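Side-chain contacts in glucose-6-phosphate isomerase (PDB 6OTU), which catalyses the reversible isomerisation of glucose-6-phosphate to fructose-6-phosphate and is seen here with glucose-6-phosphate bound: residues A[320-323]-A[324-328]; A[20-23]-A[24-28]; A[290-293]-A[294-297]; A[106-109]-A[110-114]; A[48-52]-A[53-57]. All blocks are in the same frame, centred on the assembly; numbering follows the deposited sequence.

Contact 1. Residues A[320-323]-A[324-328]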
loop_
_atom_site.group_PDB
_atom_site.type_symbol
_atom_site.label_atom_id
_atom_site.label_comp_id
_atom_site.label_asym_id
_atom_site.label_seq_id
_atom_site.Cartn_x
_atom_site.Cartn_y
_atom_site.Cartn_z
ATOM N N LEU A 320 -13.724 18.272 4.424
ATOM C CA LEU A 320 -13.764 17.819 3.031
ATOM C C LEU A 320 -13.806 16.292 2.946
ATOM O O LEU A 320 -14.476 15.726 2.072
ATOM C CB LEU A 320 -12.554 18.367 2.275
ATOM C CG LEU A 320 -12.540 19.882 2.016
ATOM C CD1 LEU A 320 -11.172 20.346 1.555
ATOM C CD2 LEU A 320 -13.621 20.263 0.999
ATOM N N GLY A 321 -13.106 15.602 3.847
ATOM C CA GLY A 321 -13.207 14.145 3.870
ATOM C C GLY A 321 -14.600 13.672 4.247
ATOM O O GLY A 321 -15.127 12.728 3.656
ATOM N N VAL A 322 -15.218 14.338 5.230
ATOM C CA VAL A 322 -16.582 14.016 5.647
ATOM C C VAL A 322 -17.557 14.264 4.502
ATOM O O VAL A 322 -18.483 13.474 4.272
ATOM C CB VAL A 322 -16.955 14.836 6.901
ATOM C CG1 VAL A 322 -18.461 14.874 7.114
ATOM C CG2 VAL A 322 -16.218 14.325 8.135
ATOM N N TRP A 323 -17.354 15.363 3.759
ATOM C CA TRP A 323 -18.141 15.622 2.550
ATOM C C TRP A 323 -18.029 14.468 1.566
ATOM O O TRP A 323 -19.040 13.925 1.112
ATOM C CB TRP A 323 -17.692 16.932 1.904
ATOM C CG TRP A 323 -18.290 17.245 0.554
ATOM C CD1 TRP A 323 -17.640 17.242 -0.653
ATOM C CD2 TRP A 323 -19.641 17.676 0.275
ATOM N NE1 TRP A 323 -18.497 17.616 -1.655
ATOM C CE2 TRP A 323 -19.731 17.886 -1.121
ATOM C CE3 TRP A 323 -20.781 17.883 1.066
ATOM C CZ2 TRP A 323 -20.919 18.286 -1.747
ATOM C CZ3 TRP A 323 -21.969 18.286 0.439
ATOM C CH2 TRP A 323 -22.021 18.486 -0.953
ATOM N N ASN A 324 -16.804 14.053 1.254
ATOM C CA ASN A 324 -16.627 12.955 0.312
ATOM C C ASN A 324 -17.169 11.642 0.869
ATOM O O ASN A 324 -17.850 10.894 0.160
ATOM C CB ASN A 324 -15.146 12.817 -0.045
ATOM C CG ASN A 324 -14.689 13.848 -1.074
ATOM O OD1 ASN A 324 -15.463 14.288 -1.926
ATOM N ND2 ASN A 324 -13.423 14.237 -0.994
ATOM N N ARG A 325 -16.895 11.347 2.138
ATOM C CA ARG A 325 -17.224 10.025 2.669
ATOM C C ARG A 325 -18.720 9.877 2.939
ATOM O O ARG A 325 -19.366 8.972 2.405
ATOM C CB ARG A 325 -16.418 9.753 3.946
ATOM C CG ARG A 325 -16.825 8.495 4.723
ATOM C CD ARG A 325 -16.606 7.203 3.937
ATOM N NE ARG A 325 -16.363 6.098 4.854
ATOM C CZ ARG A 325 -16.850 4.861 4.736
ATOM N NH1 ARG A 325 -17.648 4.530 3.730
ATOM N NH2 ARG A 325 -16.538 3.950 5.647
ATOM N N ASN A 326 -19.282 10.754 3.771
ATOM C CA ASN A 326 -20.679 10.636 4.185
ATOM C C ASN A 326 -21.656 11.318 3.235
ATOM O O ASN A 326 -22.777 10.839 3.060
ATOM C CB ASN A 326 -20.875 11.220 5.597
ATOM C CG ASN A 326 -19.872 10.666 6.616
ATOM O OD1 ASN A 326 -18.943 11.370 7.049
ATOM N ND2 ASN A 326 -20.052 9.404 6.996
ATOM N N LEU A 327 -21.291 12.433 2.630
ATOM C CA LEU A 327 -22.305 13.115 1.837
ATOM C C LEU A 327 -22.332 12.658 0.389
ATOM O O LEU A 327 -23.418 12.474 -0.160
ATOM C CB LEU A 327 -22.112 14.624 1.934
ATOM C CG LEU A 327 -22.672 14.885 3.333
ATOM C CD1 LEU A 327 -22.056 16.091 3.971
ATOM C CD2 LEU A 327 -24.191 15.002 3.268
ATOM N N LEU A 328 -21.169 12.437 -0.229
ATOM C CA LEU A 328 -21.105 11.953 -1.606
ATOM C C LEU A 328 -21.015 10.439 -1.692
ATOM O O LEU A 328 -21.251 9.875 -2.769
ATOM C CB LEU A 328 -19.907 12.569 -2.335
ATOM C CG LEU A 328 -19.980 14.083 -2.503
ATOM C CD1 LEU A 328 -18.916 14.501 -3.494
ATOM C CD2 LEU A 328 -21.381 14.535 -2.936
#
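Trp323 meets Leu327 and Leu328 along helix 313-327. Its CB lies 3.1 Å from Asn324 N, and CG is anti to the backbone N (chi1 172°), which sets the ring beside the carbonyl carbon, facing residues 327 and 328. The six-membered ring comes to Leu327 obliquely: Trp323 CE3 lies 3.6 Å from Leu327 CB and equally near its CD1, the two side chains crossing at about a right angle. On the pyrrole part, Leu328 CG sits over one face, 4.2 Å from the centroid of the five-membered ring and 21° off its normal, a CH-pi contact. The two methyls of Leu328 divide the indole: CD1 is 3.6 Å from Trp323 NE1, which bonds Arg62 O weakly, and CD2 reaches Trp323 CZ2 at 4.0 Å. The backbone turn widens here to the pi type, for Leu328 N bonds Trp323 O at 2.9 Å. One residue earlier, Val322 CG1 touches Asn326 OD1 at 3.5 Å, while that amide bonds Trp487 and the carbonyl of Arg371. Arg325 leads away to the carbonyls of Thr372 and Ser373 and a salt bridge with Asp397 of the second subunit. Leu23 packs on Trp323 and Leu327, joining helix 18-26 to helix 313-327.

Contact 2. Residues A[20-23]-A[24-28]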
loop_
_atom_site.group_PDB
_atom_site.type_symbol
_atom_site.label_atom_id
_atom_site.label_comp_id
_atom_site.label_asym_id
_atom_site.label_seq_id
_atom_site.Cartn_x
_atom_site.Cartn_y
_atom_site.Cartn_z
ATOM N N LEU A 20 -25.872 19.310 8.878
ATOM C CA LEU A 20 -25.839 18.059 8.134
ATOM C C LEU A 20 -27.092 17.905 7.284
ATOM O O LEU A 20 -27.023 17.445 6.139
ATOM C CB LEU A 20 -25.674 16.873 9.077
ATOM C CG LEU A 20 -25.406 15.664 8.174
ATOM C CD1 LEU A 20 -23.907 15.502 7.887
ATOM C CD2 LEU A 20 -26.026 14.388 8.717
ATOM N N VAL A 21 -28.241 18.324 7.814
ATOM C CA VAL A 21 -29.469 18.316 7.025
ATOM C C VAL A 21 -29.320 19.194 5.779
ATOM O O VAL A 21 -29.675 18.790 4.664
ATOM C CB VAL A 21 -30.653 18.743 7.915
ATOM C CG1 VAL A 21 -31.849 19.217 7.084
ATOM C CG2 VAL A 21 -31.017 17.595 8.847
ATOM N N ALA A 22 -28.778 20.400 5.939
ATOM C CA ALA A 22 -28.533 21.238 4.764
ATOM C C ALA A 22 -27.580 20.559 3.789
ATOM O O ALA A 22 -27.757 20.647 2.568
ATOM C CB ALA A 22 -27.971 22.593 5.188
ATOM N N LEU A 23 -26.558 19.876 4.311
ATOM C CA LEU A 23 -25.559 19.279 3.439
ATOM C C LEU A 23 -26.131 18.106 2.644
ATOM O O LEU A 23 -25.676 17.833 1.523
ATOM C CB LEU A 23 -24.351 18.846 4.275
ATOM C CG LEU A 23 -23.329 19.927 4.635
ATOM C CD1 LEU A 23 -22.478 19.488 5.836
ATOM C CD2 LEU A 23 -22.455 20.262 3.421
ATOM N N GLN A 24 -27.113 17.399 3.213
ATOM C CA GLN A 24 -27.721 16.278 2.504
ATOM C C GLN A 24 -28.487 16.760 1.286
ATOM O O GLN A 24 -28.483 16.092 0.252
ATOM C CB GLN A 24 -28.638 15.485 3.436
ATOM C CG GLN A 24 -27.877 14.693 4.490
ATOM C CD GLN A 24 -28.790 13.920 5.426
ATOM O OE1 GLN A 24 -29.855 14.407 5.829
ATOM N NE2 GLN A 24 -28.373 12.707 5.782
ATOM N N GLU A 25 -29.133 17.928 1.386
ATOM C CA GLU A 25 -29.768 18.539 0.216
ATOM C C GLU A 25 -28.733 18.964 -0.816
ATOM O O GLU A 25 -28.925 18.760 -2.015
ATOM C CB GLU A 25 -30.615 19.736 0.644
ATOM C CG GLU A 25 -31.333 19.513 1.952
ATOM C CD GLU A 25 -32.493 20.456 2.162
ATOM O OE1 GLU A 25 -33.372 20.129 2.993
ATOM O OE2 GLU A 25 -32.524 21.518 1.498
ATOM N N MET A 26 -27.625 19.543 -0.365
ATOM C CA MET A 26 -26.591 19.987 -1.292
ATOM C C MET A 26 -25.926 18.810 -1.987
ATOM O O MET A 26 -25.608 18.889 -3.180
ATOM C CB MET A 26 -25.551 20.834 -0.549
ATOM C CG MET A 26 -26.119 22.068 0.087
ATOM S SD MET A 26 -24.888 23.022 0.997
ATOM C CE MET A 26 -25.990 23.856 2.146
ATOM N N ALA A 27 -25.728 17.703 -1.266
ATOM C CA ALA A 27 -25.085 16.529 -1.845
ATOM C C ALA A 27 -25.860 15.933 -3.018
ATOM O O ALA A 27 -25.291 15.127 -3.761
ATOM C CB ALA A 27 -24.881 15.448 -0.769
ATOM N N LEU A 28 -27.138 16.290 -3.189
ATOM C CA LEU A 28 -27.919 15.803 -4.328
ATOM C C LEU A 28 -27.341 16.269 -5.660
ATOM O O LEU A 28 -27.407 15.545 -6.665
ATOM C CB LEU A 28 -29.363 16.285 -4.223
ATOM C CG LEU A 28 -30.282 15.578 -3.248
ATOM C CD1 LEU A 28 -31.680 16.031 -3.542
ATOM C CD2 LEU A 28 -30.127 14.096 -3.447
#
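In Met26, CG stands anti to the carbonyl carbon (chi1 -60°) and the chain runs on extended, a course that carries the thioether back along the helix to Ala22. Its terminal methyl does the touching: Met26 CE lies 3.8 Å from Ala22 CB. On the way, Met26 CG passes 3.3 Å from Ala22 O, the same carbonyl that receives Met26 N at 3.1 Å. The sulfur is more loosely placed against the other neighbour, with Met26 SD 4.4 Å from Leu23 CD2.

Two residues earlier, Gln24 behaves similarly. Its extended chain brings NE2 within 4.1 Å of Leu20 CD2, a methyl directed there by a chi1 of -170°, and the amide and the isobutyl group cross at a slant. Gln24 CG also rides 3.3 Å from Leu20 O, so aliphatic carbon covers the backbone acceptor beside its bond from Gln24 N. Glu25 CG takes the equivalent place near Val21 O, where Glu25 N gives only a weak bond.

One side of the helix is buried, with Leu20, Leu23 and Met26; Gln24 and Glu25, with Val21, are exposed. Leu23 and Met26 face Ala70 of helix 65-77, and Leu23 also packs on helix 313-327. Such i to i+4 pairing, with one side buried and the other exposed, is consistent with an amphipathic helix lying on the outside of a globular fold.

Contact 3. Residues A[290-293]-A[294-297]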
loop_
_atom_site.group_PDB
_atom_site.type_symbol
_atom_site.label_atom_id
_atom_site.label_comp_id
_atom_site.label_asym_id
_atom_site.label_seq_id
_atom_site.Cartn_x
_atom_site.Cartn_y
_atom_site.Cartn_z
ATOM N N PHE A 290 15.695 15.832 15.564
ATOM C CA PHE A 290 14.467 15.400 16.235
ATOM C C PHE A 290 13.720 16.585 16.852
ATOM O O PHE A 290 12.485 16.636 16.816
ATOM C CB PHE A 290 14.775 14.333 17.289
ATOM C CG PHE A 290 13.583 13.927 18.108
ATOM C CD1 PHE A 290 12.544 13.204 17.539
ATOM C CD2 PHE A 290 13.494 14.264 19.448
ATOM C CE1 PHE A 290 11.436 12.824 18.298
ATOM C CE2 PHE A 290 12.387 13.882 20.220
ATOM C CZ PHE A 290 11.362 13.167 19.640
ATOM N N ILE A 291 14.447 17.566 17.392
ATOM C CA ILE A 291 13.791 18.751 17.937
ATOM C C ILE A 291 13.091 19.550 16.831
ATOM O O ILE A 291 11.980 20.070 17.023
ATOM C CB ILE A 291 14.814 19.605 18.710
ATOM C CG1 ILE A 291 15.348 18.826 19.920
ATOM C CG2 ILE A 291 14.206 20.948 19.121
ATOM C CD1 ILE A 291 14.259 18.268 20.784
ATOM N N GLU A 292 13.729 19.676 15.662
ATOM C CA GLU A 292 13.083 20.364 14.546
ATOM C C GLU A 292 11.805 19.651 14.142
ATOM O O GLU A 292 10.790 20.295 13.846
ATOM C CB GLU A 292 14.029 20.456 13.354
ATOM C CG GLU A 292 15.256 21.282 13.614
ATOM C CD GLU A 292 16.171 21.326 12.412
ATOM O OE1 GLU A 292 17.250 21.953 12.516
ATOM O OE2 GLU A 292 15.808 20.731 11.368
ATOM N N PHE A 293 11.849 18.316 14.113
ATOM C CA PHE A 293 10.660 17.502 13.877
ATOM C C PHE A 293 9.568 17.800 14.905
ATOM O O PHE A 293 8.391 17.928 14.544
ATOM C CB PHE A 293 11.086 16.032 13.907
ATOM C CG PHE A 293 9.965 15.036 14.035
ATOM C CD1 PHE A 293 9.037 14.867 13.017
ATOM C CD2 PHE A 293 9.896 14.207 15.144
ATOM C CE1 PHE A 293 8.028 13.898 13.108
ATOM C CE2 PHE A 293 8.895 13.258 15.262
ATOM C CZ PHE A 293 7.951 13.096 14.232
ATOM N N LEU A 294 9.942 17.920 16.193
ATOM C CA LEU A 294 8.967 18.255 17.232
ATOM C C LEU A 294 8.401 19.659 17.038
ATOM O O LEU A 294 7.198 19.875 17.234
ATOM C CB LEU A 294 9.586 18.137 18.637
ATOM C CG LEU A 294 10.026 16.775 19.191
ATOM C CD1 LEU A 294 10.340 16.819 20.711
ATOM C CD2 LEU A 294 9.018 15.660 18.850
ATOM N N GLN A 295 9.249 20.631 16.680
ATOM C CA GLN A 295 8.747 21.988 16.476
ATOM C C GLN A 295 7.727 22.037 15.342
ATOM O O GLN A 295 6.724 22.755 15.434
ATOM C CB GLN A 295 9.906 22.948 16.215
ATOM C CG GLN A 295 10.785 23.151 17.446
ATOM C CD GLN A 295 12.063 23.918 17.146
ATOM O OE1 GLN A 295 12.721 23.697 16.125
ATOM N NE2 GLN A 295 12.424 24.827 18.045
ATOM N N GLY A 296 7.935 21.246 14.283
ATOM C CA GLY A 296 6.966 21.222 13.193
ATOM C C GLY A 296 5.613 20.682 13.623
ATOM O O GLY A 296 4.568 21.225 13.258
ATOM N N ALA A 297 5.615 19.611 14.410
ATOM C CA ALA A 297 4.368 19.086 14.952
ATOM C C ALA A 297 3.706 20.081 15.914
ATOM O O ALA A 297 2.509 20.377 15.797
ATOM C CB ALA A 297 4.638 17.748 15.633
#
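Phe290 and Leu294 lie one turn apart in a regular alpha-helical run, whose four consecutive i to i+4 bonds range from Gln295 N to Ile291 O at 2.8 Å to Ala297 N to Phe293 O at 3.2 Å.

The principal side-chain contact places Leu294 over a face of the Phe290 ring. Phe290 has CG anti to its own N (chi1 175°), which turns the ring along the helix toward the next turn. There Leu294 CG stands 4.1 Å from the ring centroid and 20° off the normal, a CH-pi contact displaced toward the rim. Both methyls lie on that same side of the ring: Leu294 CD2 is 3.5 Å from Phe290 CZ, and Leu294 CD1 is 3.6 Å from Phe290 CE2.

This is helix 287-303, one of the helices packed around the sheets of the phosphoglucose isomerase fold. Helix 466-487 meets it through Leu473 against Phe293 and Ala474 against Ala297, and Ser471 bonds the carbonyl of Gly296.

The CD1 methyl of Leu294 is also approached by Ile291 CD1, at 4.2 Å. Phe293 lies on the other flank, presenting CD2 to Leu294 CD2 at 4.1 Å, while the edge of its ring meets Phe290 CE1 in plane. On the more exposed side, the extended chain of Gln295 lays its CG 3.3 Å from Ile291 O and leaves its amide carbon beside Ile291 CG2.

Contact 4. Residues A[106-109]-A[110-114]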
loop_
_atom_site.group_PDB
_atom_site.type_symbol
_atom_site.label_atom_id
_atom_site.label_comp_id
_atom_site.label_asym_id
_atom_site.label_seq_id
_atom_site.Cartn_x
_atom_site.Cartn_y
_atom_site.Cartn_z
ATOM N N VAL A 106 -5.735 11.648 26.201
ATOM C CA VAL A 106 -5.181 11.449 24.864
ATOM C C VAL A 106 -4.172 12.566 24.623
ATOM O O VAL A 106 -4.547 13.699 24.293
ATOM C CB VAL A 106 -6.314 11.453 23.817
ATOM C CG1 VAL A 106 -5.782 11.376 22.401
ATOM C CG2 VAL A 106 -7.295 10.327 24.119
ATOM N N LEU A 107 -2.883 12.272 24.812
ATOM C CA LEU A 107 -1.933 13.350 25.071
ATOM C C LEU A 107 -0.674 13.272 24.206
ATOM O O LEU A 107 0.403 13.706 24.633
ATOM C CB LEU A 107 -1.575 13.374 26.558
ATOM C CG LEU A 107 -2.619 14.130 27.385
ATOM C CD1 LEU A 107 -2.437 13.857 28.878
ATOM C CD2 LEU A 107 -2.500 15.623 27.080
ATOM N N HIS A 108 -0.787 12.776 22.969
ATOM C CA HIS A 108 0.367 12.826 22.076
ATOM C C HIS A 108 0.797 14.268 21.768
ATOM O O HIS A 108 1.996 14.515 21.588
ATOM C CB HIS A 108 0.086 12.044 20.792
ATOM C CG HIS A 108 -1.210 12.402 20.134
ATOM N ND1 HIS A 108 -2.428 11.941 20.588
ATOM C CD2 HIS A 108 -1.477 13.171 19.053
ATOM C CE1 HIS A 108 -3.388 12.415 19.814
ATOM N NE2 HIS A 108 -2.838 13.172 18.882
ATOM N N THR A 109 -0.134 15.239 21.759
ATOM C CA THR A 109 0.283 16.632 21.553
ATOM C C THR A 109 1.210 17.125 22.667
ATOM O O THR A 109 2.088 17.965 22.425
ATOM C CB THR A 109 -0.929 17.575 21.435
ATOM O OG1 THR A 109 -1.771 17.467 22.587
ATOM C CG2 THR A 109 -1.741 17.281 20.174
ATOM N N ALA A 110 1.037 16.623 23.889
ATOM C CA ALA A 110 1.875 17.087 24.982
ATOM C C ALA A 110 3.319 16.591 24.859
ATOM O O ALA A 110 4.214 17.177 25.482
ATOM C CB ALA A 110 1.259 16.671 26.318
ATOM N N THR A 111 3.579 15.553 24.049
ATOM C CA THR A 111 4.954 15.082 23.879
ATOM C C THR A 111 5.820 16.045 23.075
ATOM O O THR A 111 7.050 15.904 23.093
ATOM C CB THR A 111 4.997 13.705 23.210
ATOM O OG1 THR A 111 4.492 13.793 21.873
ATOM C CG2 THR A 111 4.174 12.713 23.993
ATOM N N ARG A 112 5.214 17.015 22.368
ATOM C CA ARG A 112 5.968 18.072 21.705
ATOM C C ARG A 112 5.578 19.477 22.153
ATOM O O ARG A 112 6.250 20.441 21.758
ATOM C CB ARG A 112 5.828 17.968 20.170
ATOM C CG ARG A 112 4.394 18.128 19.605
ATOM C CD ARG A 112 3.689 16.764 19.437
ATOM N NE ARG A 112 2.512 16.850 18.570
ATOM C CZ ARG A 112 1.944 15.817 17.943
ATOM N NH1 ARG A 112 2.418 14.576 18.081
ATOM N NH2 ARG A 112 0.871 16.022 17.184
ATOM N N ALA A 113 4.523 19.622 22.964
ATOM C CA ALA A 113 4.069 20.950 23.377
ATOM C C ALA A 113 5.174 21.743 24.076
ATOM O O ALA A 113 5.171 22.980 24.039
ATOM C CB ALA A 113 2.834 20.819 24.281
ATOM N N TRP A 114 6.139 21.054 24.692
ATOM C CA TRP A 114 7.141 21.733 25.503
ATOM C C TRP A 114 8.158 22.511 24.682
ATOM O O TRP A 114 8.945 23.250 25.280
ATOM C CB TRP A 114 7.883 20.739 26.390
ATOM C CG TRP A 114 8.677 19.727 25.618
ATOM C CD1 TRP A 114 8.233 18.512 25.155
ATOM C CD2 TRP A 114 10.053 19.832 25.219
ATOM N NE1 TRP A 114 9.245 17.868 24.480
ATOM C CE2 TRP A 114 10.375 18.646 24.515
ATOM C CE3 TRP A 114 11.045 20.804 25.393
ATOM C CZ2 TRP A 114 11.652 18.414 23.979
ATOM C CZ3 TRP A 114 12.319 20.572 24.855
ATOM C CH2 TRP A 114 12.605 19.386 24.163
#
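His108 O is gripped by two donors of Thr111. The hydroxyl gives the shorter bond, Thr111 OG1 to His108 O at 2.6 Å, and lies in the carbonyl plane. Thr111 N reaches the same oxygen at 3.1 Å but from above that plane, 63° out of it, so the two bonds approach in different directions. The hydroxyl can fold back because a chi1 of 65° sets OG1 between the backbone N and the carbonyl carbon. Thr111 OG1 is also bonded to Thr273 OG1, which ties this turn to a neighbouring loop.

The backbone bonds span mostly three residues: Arg112 N meets Thr109 O at 3.3 Å, while Ala113 N to that oxygen is weak. Such bonding marks a short, loosely hydrogen-bonded helical turn at 110-113, set between helices 122-148, 287-303 and 466-487 of the isomerase fold.

Arg112 bends at chi2 and returns over the chain that precedes the helix. One face of its guanidinium covers Thr109 CA, 3.7 Å from Arg112 NE, with His108 C under the same face. Arg112 NH2 lies at the edge of the imidazole, 4.1 Å from His108 CD2, and the two planes are 66° apart. Salt bridges to Asp301 and Glu477 and a bond to Thr273 fix the rotation of the buried guanidinium and probably balance its charge. The His108 ring stacks with Phe270. Leu107 CD2 rests 4.0 Å from Ala110 CB, beside helix 122-148.

Contact 5. Residues A[48-52]-A[53-57]. With ACT (acetate ion), chain B.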
loop_
_atom_site.group_PDB
_atom_site.type_symbol
_atom_site.label_atom_id
_atom_site.label_comp_id
_atom_site.label_asym_id
_atom_site.label_seq_id
_atom_site.Cartn_x
_atom_site.Cartn_y
_atom_site.Cartn_z
ATOM N N SER A 48 -8.390 27.970 -1.498
ATOM C CA SER A 48 -7.030 27.634 -1.107
ATOM C C SER A 48 -6.690 28.273 0.237
ATOM O O SER A 48 -7.352 29.206 0.705
ATOM C CB SER A 48 -6.013 28.075 -2.160
ATOM O OG SER A 48 -5.849 29.480 -2.125
ATOM N N LEU A 49 -5.616 27.772 0.834
ATOM C CA LEU A 49 -5.179 28.191 2.160
ATOM C C LEU A 49 -3.674 28.017 2.203
ATOM O O LEU A 49 -3.160 26.932 1.922
ATOM C CB LEU A 49 -5.858 27.359 3.261
ATOM C CG LEU A 49 -5.337 27.442 4.705
ATOM C CD1 LEU A 49 -5.344 28.863 5.223
ATOM C CD2 LEU A 49 -6.159 26.518 5.634
ATOM N N SER A 50 -2.948 29.079 2.507
ATOM C CA SER A 50 -1.502 28.968 2.576
ATOM C C SER A 50 -1.062 29.503 3.928
ATOM O O SER A 50 -1.279 30.681 4.252
ATOM C CB SER A 50 -0.822 29.673 1.393
ATOM O OG SER A 50 -0.340 30.940 1.751
ATOM N N VAL A 51 -0.480 28.611 4.724
ATOM C CA VAL A 51 -0.226 28.846 6.137
ATOM C C VAL A 51 0.675 27.724 6.644
ATOM O O VAL A 51 0.700 26.624 6.073
ATOM C CB VAL A 51 -1.556 28.944 6.921
ATOM C CG1 VAL A 51 -2.127 27.568 7.235
ATOM C CG2 VAL A 51 -1.386 29.762 8.182
ATOM N N GLU A 52 1.471 28.032 7.677
ATOM C CA GLU A 52 2.328 27.068 8.375
ATOM C C GLU A 52 3.274 26.331 7.427
ATOM O O GLU A 52 3.606 25.159 7.630
ATOM C CB GLU A 52 1.486 26.082 9.190
ATOM C CG GLU A 52 0.666 26.730 10.334
ATOM C CD GLU A 52 1.529 27.411 11.418
ATOM O OE1 GLU A 52 1.000 28.300 12.121
ATOM O OE2 GLU A 52 2.727 27.076 11.574
ATOM N N GLY A 53 3.735 27.032 6.393
ATOM C CA GLY A 53 4.647 26.461 5.418
ATOM C C GLY A 53 4.011 25.664 4.294
ATOM O O GLY A 53 4.745 25.039 3.516
ATOM N N PHE A 54 2.676 25.657 4.182
ATOM C CA PHE A 54 1.986 24.891 3.154
ATOM C C PHE A 54 1.051 25.785 2.358
ATOM O O PHE A 54 0.572 26.806 2.846
ATOM C CB PHE A 54 1.120 23.759 3.717
ATOM C CG PHE A 54 1.848 22.783 4.568
ATOM C CD1 PHE A 54 2.491 21.694 4.003
ATOM C CD2 PHE A 54 1.851 22.923 5.941
ATOM C CE1 PHE A 54 3.153 20.782 4.795
ATOM C CE2 PHE A 54 2.508 22.011 6.745
ATOM C CZ PHE A 54 3.160 20.935 6.170
ATOM N N THR A 55 0.753 25.357 1.136
ATOM C CA THR A 55 -0.452 25.780 0.439
ATOM C C THR A 55 -1.342 24.563 0.231
ATOM O O THR A 55 -0.860 23.465 -0.076
ATOM C CB THR A 55 -0.134 26.469 -0.898
ATOM O OG1 THR A 55 0.759 27.564 -0.657
ATOM C CG2 THR A 55 -1.411 26.998 -1.551
ATOM N N TYR A 56 -2.637 24.759 0.450
ATOM C CA TYR A 56 -3.655 23.729 0.299
ATOM C C TYR A 56 -4.699 24.246 -0.681
ATOM O O TYR A 56 -5.355 25.259 -0.409
ATOM C CB TYR A 56 -4.295 23.415 1.645
ATOM C CG TYR A 56 -5.228 22.231 1.696
ATOM C CD1 TYR A 56 -4.745 20.926 1.566
ATOM C CD2 TYR A 56 -6.596 22.407 1.908
ATOM C CE1 TYR A 56 -5.597 19.837 1.638
ATOM C CE2 TYR A 56 -7.461 21.312 1.986
ATOM C CZ TYR A 56 -6.948 20.028 1.857
ATOM O OH TYR A 56 -7.781 18.923 1.929
ATOM N N SER A 57 -4.833 23.572 -1.822
ATOM C CA SER A 57 -5.797 23.926 -2.861
ATOM C C SER A 57 -6.855 22.837 -2.943
ATOM O O SER A 57 -6.523 21.653 -2.981
ATOM C CB SER A 57 -5.130 24.103 -4.228
ATOM O OG SER A 57 -5.988 24.778 -5.148
HETATM C C ACT B . 4.244 27.450 -0.504
HETATM O O ACT B . 3.312 27.692 -1.310
HETATM O OXT ACT B . 5.028 26.462 -0.512
HETATM C CH3 ACT B . 4.462 28.508 0.674
#
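A beta hairpin joins strands 48-51 and 54-57 through a type I' turn from Val51 to Phe54, the strands running 172° apart in direction. Leu49 and Tyr56 form one hydrogen-bonded pair, with Leu49 N to Tyr56 O at 2.8 Å and Tyr56 N to Leu49 O at 2.7 Å. Val51 and Phe54 form the next: Val51 N bonds Phe54 O at 2.8 Å, whereas Phe54 N reaches Val51 O from 51° out of the carbonyl plane, consistent with the tight turn. Glu52 and Gly53 make the turn with positive phi at both positions.

Between these pairs, Ser50 and Thr55 are a non-hydrogen-bonded pair. Ser50 CB lies 3.3 Å from Thr55 OG1, and Ser50 CA donates a CA-H...O contact to Phe54 O at 3.0 Å. Thr55 OG1 also bonds an acetate oxygen at 2.6 Å, an ion probably taken up from the crystallisation liquor. The face bearing Ser48, Thr55 and Ser57 packs on Val531 and Leu528 of the second subunit.

On the other face, Phe54 has CG anti to its carbonyl carbon (chi1 -57°), which draws the ring back over the turn, where its CD2 is 3.3 Å from Glu52 O. Phe54 and Tyr56 then enter the core, against Leu459 of strand 456-461. Backbone bonds from Thr55 and Ser57 to that strand make this two-residue-turn hairpin the antiparallel margin of an otherwise parallel alpha/beta sheet.

Two pairs of contacts touch closely. Contacts 1 and 2, centres 11 Å apart, interlock where Trp323 CZ3 meets Leu23 CD2 at 3.6 Å. Contacts 3 and 4, centres 12 Å apart, meet through Ala297 CB and Arg112 NE at 3.7 Å and through the Trp114 indole against Ile291 and Leu294. Contact 5 lies between the pairs: Tyr56 OH reaches Leu320 CD1 of contact 1 at 3.7 Å, whereas contact 3 stays about 6 Å away at the nearest atoms. Contact 4 comes near the active site, the His108 side chain being about 10 Å from bound glucose-6-phosphate and about 12 Å from that of Glu355, the probable proton donor. Contacts 1, 2, 3 and 5 lie away from it.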